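PDB 3BRQ: HTH-type transcriptional regulator AscG from Escherichia coli, which represses transcription of the cryptic asc operon as a sequence-specific DNA-binding regulator of the LacI family. Local coordinates for residues H123-F128 with E156-Y161; I142-S148 with L176-W182; K252-M258 with T280-K284. All blocks are in the same frame, centred on the assembly; numbering follows the deposited sequence.

Interaction 1 of 3, residues H123-F128 with E156-Y161; sequences HKQTSF and ERLAGY
Lys124 lies along the helix of Glu156-Tyr161 and has more surface buried here than any other residue. Its chain, with CG anti to the backbone N (chi1 -174°), runs extended along the Glu156-Gly160 turn, so that CG passes Glu156 O and CE comes to 3.6 Å from Ala159 CB. The lysine's methylenes, not its ammonium group, make the contact: Lys124 NZ stays 6.2 Å from Glu156 OE1, and a water that donates to Glu156 OE1 and accepts from Lys124 N also links the carboxylate to helix 123-136. Gly160 lets the axes of segments 123-128 and 156-161 approach to 7.0 Å, at a signed crossing angle of -41°; a CB on it would run into Lys124 O and Ser127 CB. Its CA makes a CA-H...O contact with Lys124 O, and its own O receives a matching one from Phe128 CA at 3.4 Å. Ser127 OG donates to Arg157 O at 2.7 Å, in the carbonyl plane and on a lone pair; the same oxygen also accepts from Tyr161 N. Arg157 is extended from CG to NE, and its NH2 comes 3.7 Å from His123 ND1, the guanidinium plane nearly perpendicular to the imidazole (89°). A second water ties His123 ND1, in the plane of that ring, to Arg157 NH2 and Thr126 OG1. The groups are anchored further out, His123 NE2 by Asn108 and Arg157 NH1 by Tyr31. Helices 123-136 and 152-167 thus pack side by side, with Phe144 of strand 142-145 and Phe235 of strand 231-235 beneath Ser127 and Arg157.

Interaction 2 of 3, residues I142-S148 with L176-W182; sequences IAFLTGS and LIANGKW
Phe144 supplies both its backbone N and O to the segment Leu176-Trp182, the N donating to Leu176 O and the O accepting from Ala178 N at 2.8 Å. Thr146 N then donates to Ala178 O at 3.0 Å, and all three bonds run nearly along the C=O axis. The same oxygens also take CA-H...O contacts, Leu176 O from Ala143, Phe144 O from Ile177 and Ala178 O from Leu145. This parallel ladder joins the two strands of a beta-alpha-beta unit whose connecting helix is 152-167, and strand 177-178 forms one edge of the six-stranded sheet within the chain. Leu145 CD1 rests on Ala178 CB on the face covered by helix 184-197, while Thr146 CG2 meets Ile177 CG2 at 3.6 Å and touches the Phe144 ring at its edge. Thr146 OG1 sits between its backbone N and carbonyl carbon (chi1 85°), donates to Gly147 O at 2.9 Å and accepts two weak bonds, from Asn179 ND2 and from Gly180 N. Leu145 O accepts from Ser207 OG, Ile177 O from Arg197 NH1 and Trp182 O from Asn208 ND2. Gly147 CA stands 3.5 Å from the centroid of the six-membered ring of Trp182, almost on the ring normal, a CH-pi contact; a CB on Gly147 would collide with Trp182 CZ2. Trp182 NE1 donates to Ser148 OG at 2.9 Å, although the acceptor lies 25° out of the indole plane; Ser148 OG is also hydrogen-bonded to Asp150 OD1. Replacing Trp182 with an alanine would probably leave Ser148 OG without its indole donor and Gly147 without the aromatic face beneath it. Tyr31 stacks on the indole, and a bound sodium ion lies about 3 Å from the nearest atom of the Trp182 side chain.

Interaction 3 of 3, residues K252-M258 with T280-K284; sequences KIPVTEM and TFSGK
An inverse gamma turn centred on Pro254, the N-cap residue of helix 255-270, carries the chain from strand 249-252 into that helix, and Thr280-Lys284 runs alongside. At the strand end Lys252 and Lys284 form an antiparallel hydrogen-bonded pair, with Lys252 N donating to Lys284 O at 2.8 Å. Their side chains lie side by side and point the same way, bringing Lys284 NZ to 3.6 Å from Lys252 CD; the two ammonium groups, with Lys252 NZ and Lys284 NZ 4.3 Å apart, would probably repel each other. At the other end Phe281 packs against the first helical turn. Its CG, anti to the carbonyl carbon (chi1 -65°), directs the ring under Met258, a selenomethionine, whose CG sits over one face at 3.7 Å from the centroid. Met258 SE adds an oblique Met-aromatic contact. Pro254 CG approaches Phe281 CD1 at 3.8 Å, and Glu257 CB comes equally near Phe281 CE1. Pro254 CD also lies against Ser282 O. Ile34 packs on Met258 at the start of helix 255-270, a backbone hydrogen bond joins Phe281 to Asp122, and segment 280-284 runs on into edge strand 284-286.

Interaction 1 lies between the other two and touches both. Toward interaction 2 (centres 13 Å apart), the OH of Tyr161 probably hydrogen-bonds to Ile142 O at 2.6 Å, and its ring stacks on Phe144, which also packs against Leu158. Toward interaction 3 (centres 14 Å apart), Thr126 CG2 comes within 3.3 Å of Gly283 N, and Ile253 CD1 packs against Arg157 NH2 at 4.0 Å. Interactions 2 and 3 do not meet, their nearest atoms being about 10 Å apart. Sulfate is bound about 6 Å (nearest atoms) from the His123 side chain and about 5 Å from that of Trp182; it probably comes from the crystallisation liquor but may mark a pocket beside both contacts.

Interaction 1 of 3, residues H123-F128 with E156-Y161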
ATOM      1  N   HIS B 123      11.478   6.412  15.897  1.00 22.82           N
ATOM      2  CA  HIS B 123      11.851   5.142  15.247  1.00 21.29           C
ATOM      3  C   HIS B 123      13.116   4.515  15.810  1.00 20.17           C
ATOM      4  O   HIS B 123      13.232   3.292  15.966  1.00 19.81           O
ATOM      5  CB  HIS B 123      12.084   5.362  13.747  1.00 22.40           C
ATOM      6  CG  HIS B 123      10.868   5.801  12.994  1.00 23.97           C
ATOM      7  ND1 HIS B 123       9.697   5.065  12.969  1.00 25.24           N
ATOM      8  CD2 HIS B 123      10.653   6.889  12.213  1.00 24.93           C
ATOM      9  CE1 HIS B 123       8.821   5.681  12.198  1.00 25.59           C
ATOM     10  NE2 HIS B 123       9.376   6.788  11.729  1.00 27.82           N
ATOM     11  N   LYS B 124      14.105   5.343  16.094  1.00 19.95           N
ATOM     12  CA  LYS B 124      15.266   4.812  16.763  1.00 19.05           C
ATOM     13  C   LYS B 124      14.916   4.065  18.065  1.00 18.58           C
ATOM     14  O   LYS B 124      15.301   2.891  18.249  1.00 19.60           O
ATOM     15  CB  LYS B 124      16.301   5.893  16.993  1.00 18.69           C
ATOM     16  CG  LYS B 124      17.579   5.326  17.567  1.00 20.65           C
ATOM     17  CD  LYS B 124      18.466   6.471  18.027  1.00 24.31           C
ATOM     18  CE  LYS B 124      19.860   5.956  18.022  1.00 28.70           C
ATOM     19  NZ  LYS B 124      20.805   6.601  18.991  1.00 33.03           N
ATOM     20  N   GLN B 125      14.156   4.712  18.937  1.00 18.67           N
ATOM     21  CA  GLN B 125      13.746   4.078  20.196  1.00 19.30           C
ATOM     22  C   GLN B 125      12.943   2.809  19.984  1.00 20.11           C
ATOM     23  O   GLN B 125      13.205   1.795  20.667  1.00 21.03           O
ATOM     24  CB  GLN B 125      12.924   5.032  21.072  1.00 20.49           C
ATOM     25  CG  GLN B 125      12.735   4.528  22.545  1.00 21.73           C
ATOM     26  CD  GLN B 125      14.052   4.369  23.308  1.00 25.74           C
ATOM     27  OE1 GLN B 125      14.882   5.279  23.312  1.00 28.62           O
ATOM     28  NE2 GLN B 125      14.256   3.204  23.943  1.00 24.18           N
ATOM     29  N   THR B 126      12.012   2.837  19.013  1.00 19.36           N
ATOM     30  CA  THR B 126      11.206   1.626  18.747  1.00 20.79           C
ATOM     31  C   THR B 126      12.094   0.498  18.348  1.00 19.52           C
ATOM     32  O   THR B 126      11.835  -0.647  18.706  1.00 19.72           O
ATOM     33  CB  THR B 126      10.191   1.830  17.638  1.00 18.96           C
ATOM     34  OG1 THR B 126      10.899   2.082  16.416  1.00 27.53           O
ATOM     35  CG2 THR B 126       9.355   3.039  17.929  1.00 22.62           C
ATOM     36  N   SER B 127      13.150   0.793  17.569  1.00 19.64           N
ATOM     37  CA  SER B 127      14.013  -0.297  17.136  1.00 18.88           C
ATOM     38  C   SER B 127      14.820  -0.788  18.330  1.00 20.21           C
ATOM     39  O   SER B 127      14.938  -2.003  18.560  1.00 22.29           O
ATOM     40  CB  SER B 127      14.929   0.180  16.010  1.00 16.53           C
ATOM     41  OG  SER B 127      15.717  -0.883  15.537  1.00 18.09           O
ATOM     42  N   PHE B 128      15.404   0.161  19.051  1.00 21.05           N
ATOM     43  CA  PHE B 128      16.144  -0.164  20.282  1.00 21.21           C
ATOM     44  C   PHE B 128      15.282  -1.072  21.139  1.00 22.22           C
ATOM     45  O   PHE B 128      15.755  -2.113  21.554  1.00 22.12           O
ATOM     46  CB  PHE B 128      16.465   1.093  21.061  1.00 20.83           C
ATOM     47  CG  PHE B 128      17.326   0.846  22.299  1.00 19.86           C
ATOM     48  CD1 PHE B 128      18.655   1.185  22.298  1.00 21.84           C
ATOM     49  CD2 PHE B 128      16.769   0.301  23.457  1.00 21.36           C
ATOM     50  CE1 PHE B 128      19.446   0.987  23.465  1.00 20.71           C
ATOM     51  CE2 PHE B 128      17.527   0.082  24.616  1.00 23.46           C
ATOM     52  CZ  PHE B 128      18.869   0.417  24.610  1.00 24.28           C
ATOM     53  N   GLU B 156      17.313   5.545  11.229  1.00 21.35           N
ATOM     54  CA  GLU B 156      16.973   5.538  12.671  1.00 20.35           C
ATOM     55  C   GLU B 156      16.837   4.124  13.232  1.00 20.16           C
ATOM     56  O   GLU B 156      17.380   3.800  14.314  1.00 18.12           O
ATOM     57  CB  GLU B 156      15.662   6.285  12.864  1.00 21.64           C
ATOM     58  CG  GLU B 156      15.828   7.806  12.623  1.00 29.65           C
ATOM     59  CD  GLU B 156      16.991   8.335  13.452  1.00 39.46           C
ATOM     60  OE1 GLU B 156      16.819   8.476  14.696  1.00 44.00           O
ATOM     61  OE2 GLU B 156      18.090   8.552  12.876  1.00 44.82           O
ATOM     62  N   ARG B 157      16.160   3.250  12.483  1.00 17.97           N
ATOM     63  CA  ARG B 157      16.014   1.856  12.920  1.00 16.54           C
ATOM     64  C   ARG B 157      17.368   1.153  13.062  1.00 17.22           C
ATOM     65  O   ARG B 157      17.597   0.332  13.962  1.00 16.70           O
ATOM     66  CB  ARG B 157      15.062   1.069  11.969  1.00 16.01           C
ATOM     67  CG  ARG B 157      13.633   1.616  12.083  1.00 13.54           C
ATOM     68  CD  ARG B 157      12.573   0.825  11.164  1.00 14.71           C
ATOM     69  NE  ARG B 157      11.286   1.442  11.428  1.00 15.16           N
ATOM     70  CZ  ARG B 157      10.227   1.382  10.617  1.00 19.68           C
ATOM     71  NH1 ARG B 157      10.337   0.815   9.407  1.00 17.69           N
ATOM     72  NH2 ARG B 157       9.105   1.980  10.998  1.00 19.91           N
ATOM     73  N   LEU B 158      18.244   1.413  12.111  1.00 17.83           N
ATOM     74  CA  LEU B 158      19.538   0.795  12.139  1.00 17.54           C
ATOM     75  C   LEU B 158      20.295   1.326  13.345  1.00 16.78           C
ATOM     76  O   LEU B 158      20.936   0.554  14.036  1.00 18.41           O
ATOM     77  CB  LEU B 158      20.317   1.092  10.839  1.00 18.01           C
ATOM     78  CG  LEU B 158      21.776   0.623  10.710  1.00 14.79           C
ATOM     79  CD1 LEU B 158      21.952  -0.867  10.996  1.00 13.83           C
ATOM     80  CD2 LEU B 158      22.307   0.902   9.282  1.00 19.57           C
ATOM     81  N   ALA B 159      20.230   2.615  13.562  1.00 16.79           N
ATOM     82  CA  ALA B 159      20.924   3.254  14.720  1.00 19.74           C
ATOM     83  C   ALA B 159      20.410   2.635  16.043  1.00 20.51           C
ATOM     84  O   ALA B 159      21.180   2.397  16.943  1.00 18.38           O
ATOM     85  CB  ALA B 159      20.651   4.753  14.699  1.00 19.53           C
ATOM     86  N   GLY B 160      19.109   2.300  16.104  1.00 18.98           N
ATOM     87  CA  GLY B 160      18.522   1.733  17.319  1.00 19.71           C
ATOM     88  C   GLY B 160      18.990   0.305  17.544  1.00 20.64           C
ATOM     89  O   GLY B 160      19.189  -0.108  18.665  1.00 20.50           O
ATOM     90  N   TYR B 161      19.105  -0.479  16.470  1.00 20.57           N
ATOM     91  CA  TYR B 161      19.812  -1.743  16.533  1.00 19.41           C
ATOM     92  C   TYR B 161      21.261  -1.606  17.090  1.00 19.86           C
ATOM     93  O   TYR B 161      21.615  -2.333  18.001  1.00 21.19           O
ATOM     94  CB  TYR B 161      19.796  -2.387  15.148  1.00 20.30           C
ATOM     95  CG  TYR B 161      20.711  -3.585  14.969  1.00 19.40           C
ATOM     96  CD1 TYR B 161      20.346  -4.853  15.452  1.00 16.47           C
ATOM     97  CD2 TYR B 161      21.927  -3.458  14.301  1.00 18.53           C
ATOM     98  CE1 TYR B 161      21.187  -5.973  15.260  1.00 19.17           C
ATOM     99  CE2 TYR B 161      22.767  -4.573  14.089  1.00 18.47           C
ATOM    100  CZ  TYR B 161      22.405  -5.806  14.589  1.00 17.48           C
ATOM    101  OH  TYR B 161      23.216  -6.906  14.383  1.00 18.26           O
TER
HETATM  102  O   HOH W   1       9.707   2.272  13.960  1.00 22.57           O
HETATM  103  O   HOH W   2      14.373   8.192  15.832  1.00 39.06           O

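Interaction 2 of 3, residues I142-S148 with L176-W182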
ATOM      1  N   ILE B 142      22.188 -11.300  16.707  1.00 21.94           N
ATOM      2  CA  ILE B 142      20.988 -10.804  16.066  1.00 20.94           C
ATOM      3  C   ILE B 142      21.378 -10.203  14.704  1.00 20.89           C
ATOM      4  O   ILE B 142      22.229  -9.306  14.665  1.00 20.77           O
ATOM      5  CB  ILE B 142      20.286  -9.696  16.961  1.00 20.51           C
ATOM      6  CG1 ILE B 142      20.000 -10.234  18.384  1.00 18.07           C
ATOM      7  CG2 ILE B 142      19.062  -9.168  16.258  1.00 16.88           C
ATOM      8  CD1 ILE B 142      19.496  -9.165  19.410  1.00 17.75           C
ATOM      9  N   ALA B 143      20.765 -10.709  13.631  1.00 17.96           N
ATOM     10  CA  ALA B 143      20.885 -10.127  12.288  1.00 18.35           C
ATOM     11  C   ALA B 143      19.972  -8.909  12.080  1.00 17.46           C
ATOM     12  O   ALA B 143      18.960  -8.762  12.745  1.00 19.56           O
ATOM     13  CB  ALA B 143      20.621 -11.203  11.222  1.00 19.18           C
ATOM     14  N   PHE B 144      20.325  -8.022  11.166  1.00 15.60           N
ATOM     15  CA  PHE B 144      19.539  -6.859  10.896  1.00 16.10           C
ATOM     16  C   PHE B 144      19.500  -6.611   9.370  1.00 18.20           C
ATOM     17  O   PHE B 144      20.533  -6.555   8.698  1.00 17.01           O
ATOM     18  CB  PHE B 144      20.108  -5.626  11.611  1.00 17.50           C
ATOM     19  CG  PHE B 144      19.191  -4.444  11.596  1.00 18.03           C
ATOM     20  CD1 PHE B 144      18.176  -4.288  12.590  1.00 16.15           C
ATOM     21  CD2 PHE B 144      19.337  -3.453  10.605  1.00 17.52           C
ATOM     22  CE1 PHE B 144      17.317  -3.150  12.560  1.00 16.31           C
ATOM     23  CE2 PHE B 144      18.506  -2.310  10.591  1.00 16.16           C
ATOM     24  CZ  PHE B 144      17.504  -2.145  11.588  1.00 15.29           C
ATOM     25  N   LEU B 145      18.273  -6.534   8.846  1.00 17.41           N
ATOM     26  CA  LEU B 145      18.022  -6.097   7.485  1.00 19.40           C
ATOM     27  C   LEU B 145      17.591  -4.625   7.390  1.00 18.13           C
ATOM     28  O   LEU B 145      16.508  -4.246   7.840  1.00 18.91           O
ATOM     29  CB  LEU B 145      16.920  -6.956   6.862  1.00 18.66           C
ATOM     30  CG  LEU B 145      17.234  -8.220   6.056  1.00 23.53           C
ATOM     31  CD1 LEU B 145      18.231  -9.050   6.744  1.00 28.31           C
ATOM     32  CD2 LEU B 145      15.934  -9.025   5.820  1.00 19.78           C
ATOM     33  N   THR B 146      18.424  -3.808   6.762  1.00 17.20           N
ATOM     34  CA  THR B 146      18.109  -2.388   6.598  1.00 17.64           C
ATOM     35  C   THR B 146      17.167  -2.087   5.467  1.00 17.36           C
ATOM     36  O   THR B 146      16.935  -2.914   4.572  1.00 20.39           O
ATOM     37  CB  THR B 146      19.419  -1.512   6.423  1.00 16.62           C
ATOM     38  OG1 THR B 146      19.826  -1.514   5.043  1.00 17.99           O
ATOM     39  CG2 THR B 146      20.535  -2.143   7.207  1.00 15.42           C
ATOM     40  N   GLY B 147      16.557  -0.918   5.535  1.00 18.79           N
ATOM     41  CA  GLY B 147      15.838  -0.380   4.374  1.00 19.40           C
ATOM     42  C   GLY B 147      16.787   0.423   3.527  1.00 19.82           C
ATOM     43  O   GLY B 147      18.026   0.406   3.786  1.00 19.95           O
ATOM     44  N   SER B 148      16.237   1.218   2.587  1.00 20.06           N
ATOM     45  CA  SER B 148      17.089   2.014   1.719  1.00 21.87           C
ATOM     46  C   SER B 148      17.961   3.042   2.491  1.00 23.24           C
ATOM     47  O   SER B 148      17.564   3.576   3.533  1.00 22.93           O
ATOM     48  CB  SER B 148      16.275   2.729   0.666  1.00 21.04           C
ATOM     49  OG  SER B 148      15.344   3.592   1.273  1.00 21.12           O
ATOM     50  N   LEU B 176      26.547  -9.291  10.258  1.00 18.27           N
ATOM     51  CA  LEU B 176      25.160  -9.553  10.607  1.00 19.98           C
ATOM     52  C   LEU B 176      24.180  -8.507  10.057  1.00 19.42           C
ATOM     53  O   LEU B 176      23.024  -8.594  10.326  1.00 17.99           O
ATOM     54  CB  LEU B 176      24.969  -9.703  12.119  1.00 18.36           C
ATOM     55  CG  LEU B 176      25.562 -11.013  12.704  1.00 22.68           C
ATOM     56  CD1 LEU B 176      25.620 -10.947  14.239  1.00 23.89           C
ATOM     57  CD2 LEU B 176      24.716 -12.222  12.221  1.00 21.29           C
ATOM     58  N   ILE B 177      24.669  -7.477   9.380  1.00 19.82           N
ATOM     59  CA  ILE B 177      23.780  -6.445   8.817  1.00 19.33           C
ATOM     60  C   ILE B 177      23.759  -6.623   7.309  1.00 19.40           C
ATOM     61  O   ILE B 177      24.819  -6.632   6.652  1.00 19.76           O
ATOM     62  CB  ILE B 177      24.277  -4.995   9.140  1.00 19.36           C
ATOM     63  CG1 ILE B 177      24.236  -4.729  10.678  1.00 18.66           C
ATOM     64  CG2 ILE B 177      23.402  -3.976   8.402  1.00 16.12           C
ATOM     65  CD1 ILE B 177      25.162  -3.594  11.147  1.00 21.65           C
ATOM     66  N   ALA B 178      22.570  -6.746   6.760  1.00 19.95           N
ATOM     67  CA  ALA B 178      22.395  -6.928   5.316  1.00 19.66           C
ATOM     68  C   ALA B 178      21.615  -5.700   4.826  1.00 20.84           C
ATOM     69  O   ALA B 178      20.551  -5.377   5.386  1.00 18.59           O
ATOM     70  CB  ALA B 178      21.580  -8.204   5.064  1.00 21.57           C
ATOM     71  N   ASN B 179      22.126  -4.996   3.811  1.00 21.40           N
ATOM     72  CA  ASN B 179      21.448  -3.803   3.293  1.00 22.95           C
ATOM     73  C   ASN B 179      20.312  -4.245   2.355  1.00 23.97           C
ATOM     74  O   ASN B 179      20.513  -5.109   1.501  1.00 27.25           O
ATOM     75  CB  ASN B 179      22.413  -2.896   2.547  1.00 23.61           C
ATOM     76  CG  ASN B 179      23.530  -2.346   3.441  1.00 30.54           C
ATOM     77  OD1 ASN B 179      24.659  -2.203   2.988  1.00 36.59           O
ATOM     78  ND2 ASN B 179      23.210  -2.017   4.703  1.00 34.09           N
ATOM     79  N   GLY B 180      19.121  -3.723   2.568  1.00 21.33           N
ATOM     80  CA  GLY B 180      17.916  -4.168   1.858  1.00 20.58           C
ATOM     81  C   GLY B 180      17.267  -2.942   1.229  1.00 20.32           C
ATOM     82  O   GLY B 180      17.808  -1.813   1.309  1.00 19.56           O
ATOM     83  N   LYS B 181      16.119  -3.141   0.593  1.00 21.22           N
ATOM     84  CA  LYS B 181      15.511  -2.084  -0.238  1.00 21.98           C
ATOM     85  C   LYS B 181      14.016  -2.019  -0.015  1.00 22.47           C
ATOM     86  O   LYS B 181      13.340  -1.401  -0.828  1.00 21.51           O
ATOM     87  CB  LYS B 181      15.709  -2.311  -1.740  1.00 23.47           C
ATOM     88  CG  LYS B 181      16.957  -3.017  -2.183  1.00 28.18           C
ATOM     89  CD  LYS B 181      17.453  -2.555  -3.550  1.00 34.44           C
ATOM     90  CE  LYS B 181      18.710  -1.630  -3.377  1.00 41.13           C
ATOM     91  NZ  LYS B 181      19.508  -1.512  -4.655  1.00 40.52           N
ATOM     92  N   TRP B 182      13.533  -2.625   1.089  1.00 19.79           N
ATOM     93  CA  TRP B 182      12.154  -2.570   1.552  1.00 20.47           C
ATOM     94  C   TRP B 182      11.256  -3.554   0.780  1.00 20.00           C
ATOM     95  O   TRP B 182      10.116  -3.745   1.159  1.00 20.97           O
ATOM     96  CB  TRP B 182      11.494  -1.166   1.452  1.00 21.68           C
ATOM     97  CG  TRP B 182      12.161   0.034   2.095  1.00 19.83           C
ATOM     98  CD1 TRP B 182      12.711   1.101   1.434  1.00 22.86           C
ATOM     99  CD2 TRP B 182      12.289   0.327   3.488  1.00 25.30           C
ATOM    100  NE1 TRP B 182      13.168   2.028   2.323  1.00 21.22           N
ATOM    101  CE2 TRP B 182      12.911   1.592   3.595  1.00 22.90           C
ATOM    102  CE3 TRP B 182      11.948  -0.350   4.652  1.00 24.61           C
ATOM    103  CZ2 TRP B 182      13.198   2.189   4.820  1.00 23.67           C
ATOM    104  CZ3 TRP B 182      12.209   0.242   5.861  1.00 21.74           C
ATOM    105  CH2 TRP B 182      12.839   1.492   5.950  1.00 26.64           C
TER

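Interaction 3 of 3, residues K252-M258 with T280-K284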
ATOM      1  N   LYS B 252       4.204  -1.922  15.569  1.00 24.74           N
ATOM      2  CA  LYS B 252       3.127  -1.074  15.103  1.00 26.03           C
ATOM      3  C   LYS B 252       3.382   0.397  15.422  1.00 25.84           C
ATOM      4  O   LYS B 252       3.704   0.745  16.563  1.00 25.36           O
ATOM      5  CB  LYS B 252       1.785  -1.505  15.707  1.00 26.61           C
ATOM      6  CG  LYS B 252       0.578  -0.744  15.136  1.00 28.19           C
ATOM      7  CD  LYS B 252      -0.676  -1.340  15.735  1.00 35.36           C
ATOM      8  CE  LYS B 252      -1.914  -0.895  14.955  1.00 39.02           C
ATOM      9  NZ  LYS B 252      -2.399   0.443  15.401  1.00 43.73           N
ATOM     10  N   ILE B 253       3.255   1.222  14.382  1.00 26.21           N
ATOM     11  CA  ILE B 253       3.381   2.683  14.451  1.00 26.48           C
ATOM     12  C   ILE B 253       1.958   3.219  14.582  1.00 26.29           C
ATOM     13  O   ILE B 253       1.066   2.780  13.851  1.00 26.25           O
ATOM     14  CB  ILE B 253       4.120   3.267  13.164  1.00 26.94           C
ATOM     15  CG1 ILE B 253       5.437   2.500  12.880  1.00 28.33           C
ATOM     16  CG2 ILE B 253       4.380   4.806  13.238  1.00 26.26           C
ATOM     17  CD1 ILE B 253       6.529   2.531  14.002  1.00 26.81           C
ATOM     18  N   PRO B 254       1.745   4.177  15.517  1.00 26.92           N
ATOM     19  CA  PRO B 254       0.453   4.816  15.698  1.00 25.85           C
ATOM     20  C   PRO B 254       0.156   5.822  14.563  1.00 26.41           C
ATOM     21  O   PRO B 254      -0.081   7.011  14.806  1.00 25.87           O
ATOM     22  CB  PRO B 254       0.594   5.514  17.042  1.00 26.91           C
ATOM     23  CG  PRO B 254       2.075   5.821  17.160  1.00 24.77           C
ATOM     24  CD  PRO B 254       2.781   4.718  16.437  1.00 25.38           C
ATOM     25  N   VAL B 255       0.162   5.334  13.332  1.00 25.09           N
ATOM     26  CA  VAL B 255      -0.100   6.184  12.167  1.00 25.22           C
ATOM     27  C   VAL B 255      -1.370   7.020  12.334  1.00 25.98           C
ATOM     28  O   VAL B 255      -1.334   8.240  12.213  1.00 27.02           O
ATOM     29  CB  VAL B 255      -0.183   5.329  10.838  1.00 25.27           C
ATOM     30  CG1 VAL B 255      -0.669   6.173   9.648  1.00 22.95           C
ATOM     31  CG2 VAL B 255       1.142   4.748  10.528  1.00 21.94           C
ATOM     32  N   THR B 256      -2.485   6.353  12.613  1.00 26.37           N
ATOM     33  CA  THR B 256      -3.788   7.006  12.774  1.00 27.93           C
ATOM     34  C   THR B 256      -3.791   8.172  13.769  1.00 26.75           C
ATOM     35  O   THR B 256      -4.234   9.311  13.475  1.00 24.97           O
ATOM     36  CB  THR B 256      -4.825   5.967  13.260  1.00 27.90           C
ATOM     37  OG1 THR B 256      -5.102   5.076  12.188  1.00 32.68           O
ATOM     38  CG2 THR B 256      -6.096   6.638  13.708  1.00 29.59           C
ATOM     39  N   GLU B 257      -3.289   7.874  14.949  1.00 27.67           N
ATOM     40  CA  GLU B 257      -3.063   8.896  15.961  1.00 28.88           C
ATOM     41  C   GLU B 257      -2.193   9.995  15.443  1.00 28.07           C
ATOM     42  O   GLU B 257      -2.458  11.178  15.697  1.00 27.81           O
ATOM     43  CB  GLU B 257      -2.411   8.298  17.210  1.00 30.24           C
ATOM     44  CG  GLU B 257      -3.314   7.361  18.019  1.00 34.07           C
ATOM     45  CD  GLU B 257      -3.413   5.913  17.477  1.00 39.94           C
ATOM     46  OE1 GLU B 257      -2.729   5.520  16.486  1.00 36.60           O
ATOM     47  OE2 GLU B 257      -4.208   5.151  18.083  1.00 43.57           O
HETATM   48  N   MSE B 258      -1.117   9.623  14.752  1.00 27.33           N
HETATM   49  CA  MSE B 258      -0.154  10.623  14.314  1.00 26.49           C
HETATM   50  C   MSE B 258      -0.777  11.591  13.303  1.00 27.17           C
HETATM   51  O   MSE B 258      -0.469  12.782  13.328  1.00 27.09           O
HETATM   52  CB  MSE B 258       1.074   9.950  13.691  1.00 25.55           C
HETATM   53  CG  MSE B 258       2.142   9.594  14.747  1.00 24.48           C
HETATM   54 SE   MSE B 258       3.487   8.480  13.954  0.50 23.12          SE
HETATM   55  CE  MSE B 258       4.532   9.904  13.300  1.00 20.59           C
ATOM     56  N   THR B 280       4.531  13.434  21.305  1.00 49.36           N
ATOM     57  CA  THR B 280       5.403  12.540  20.529  1.00 47.92           C
ATOM     58  C   THR B 280       4.944  11.077  20.660  1.00 46.04           C
ATOM     59  O   THR B 280       4.176  10.714  21.567  1.00 45.93           O
ATOM     60  CB  THR B 280       6.903  12.631  20.909  1.00 48.21           C
ATOM     61  OG1 THR B 280       7.066  12.182  22.258  1.00 49.02           O
ATOM     62  CG2 THR B 280       7.453  14.066  20.750  1.00 47.77           C
ATOM     63  N   PHE B 281       5.453  10.255  19.750  1.00 43.36           N
ATOM     64  CA  PHE B 281       4.880   8.940  19.481  1.00 40.46           C
ATOM     65  C   PHE B 281       5.968   7.863  19.511  1.00 40.18           C
ATOM     66  O   PHE B 281       7.173   8.169  19.473  1.00 39.08           O
ATOM     67  CB  PHE B 281       4.123   8.968  18.147  1.00 38.89           C
ATOM     68  CG  PHE B 281       2.915   9.873  18.163  1.00 36.07           C
ATOM     69  CD1 PHE B 281       1.663   9.378  18.483  1.00 32.82           C
ATOM     70  CD2 PHE B 281       3.034  11.240  17.904  1.00 33.67           C
ATOM     71  CE1 PHE B 281       0.531  10.221  18.518  1.00 31.01           C
ATOM     72  CE2 PHE B 281       1.893  12.091  17.934  1.00 32.31           C
ATOM     73  CZ  PHE B 281       0.647  11.565  18.242  1.00 28.37           C
ATOM     74  N   SER B 282       5.523   6.616  19.648  1.00 39.84           N
ATOM     75  CA  SER B 282       6.383   5.438  19.720  1.00 39.55           C
ATOM     76  C   SER B 282       5.530   4.254  19.294  1.00 38.06           C
ATOM     77  O   SER B 282       4.321   4.220  19.534  1.00 38.56           O
ATOM     78  CB  SER B 282       6.898   5.218  21.158  1.00 40.26           C
ATOM     79  OG  SER B 282       5.819   5.311  22.103  1.00 43.87           O
ATOM     80  N   GLY B 283       6.161   3.288  18.656  1.00 36.90           N
ATOM     81  CA  GLY B 283       5.483   2.060  18.287  1.00 35.30           C
ATOM     82  C   GLY B 283       5.540   1.046  19.413  1.00 33.97           C
ATOM     83  O   GLY B 283       6.265   1.235  20.421  1.00 33.71           O
ATOM     84  N   LYS B 284       4.744  -0.008  19.245  1.00 31.75           N
ATOM     85  CA  LYS B 284       4.691  -1.143  20.167  1.00 30.75           C
ATOM     86  C   LYS B 284       4.971  -2.390  19.347  1.00 27.71           C
ATOM     87  O   LYS B 284       4.438  -2.530  18.265  1.00 25.47           O
ATOM     88  CB  LYS B 284       3.305  -1.285  20.828  1.00 31.43           C
ATOM     89  CG  LYS B 284       2.144  -0.920  19.898  1.00 36.84           C
ATOM     90  CD  LYS B 284       0.722  -1.349  20.401  1.00 43.06           C
ATOM     91  CE  LYS B 284      -0.363  -0.676  19.516  1.00 46.60           C
ATOM     92  NZ  LYS B 284      -1.605  -1.486  19.178  1.00 47.88           N
TER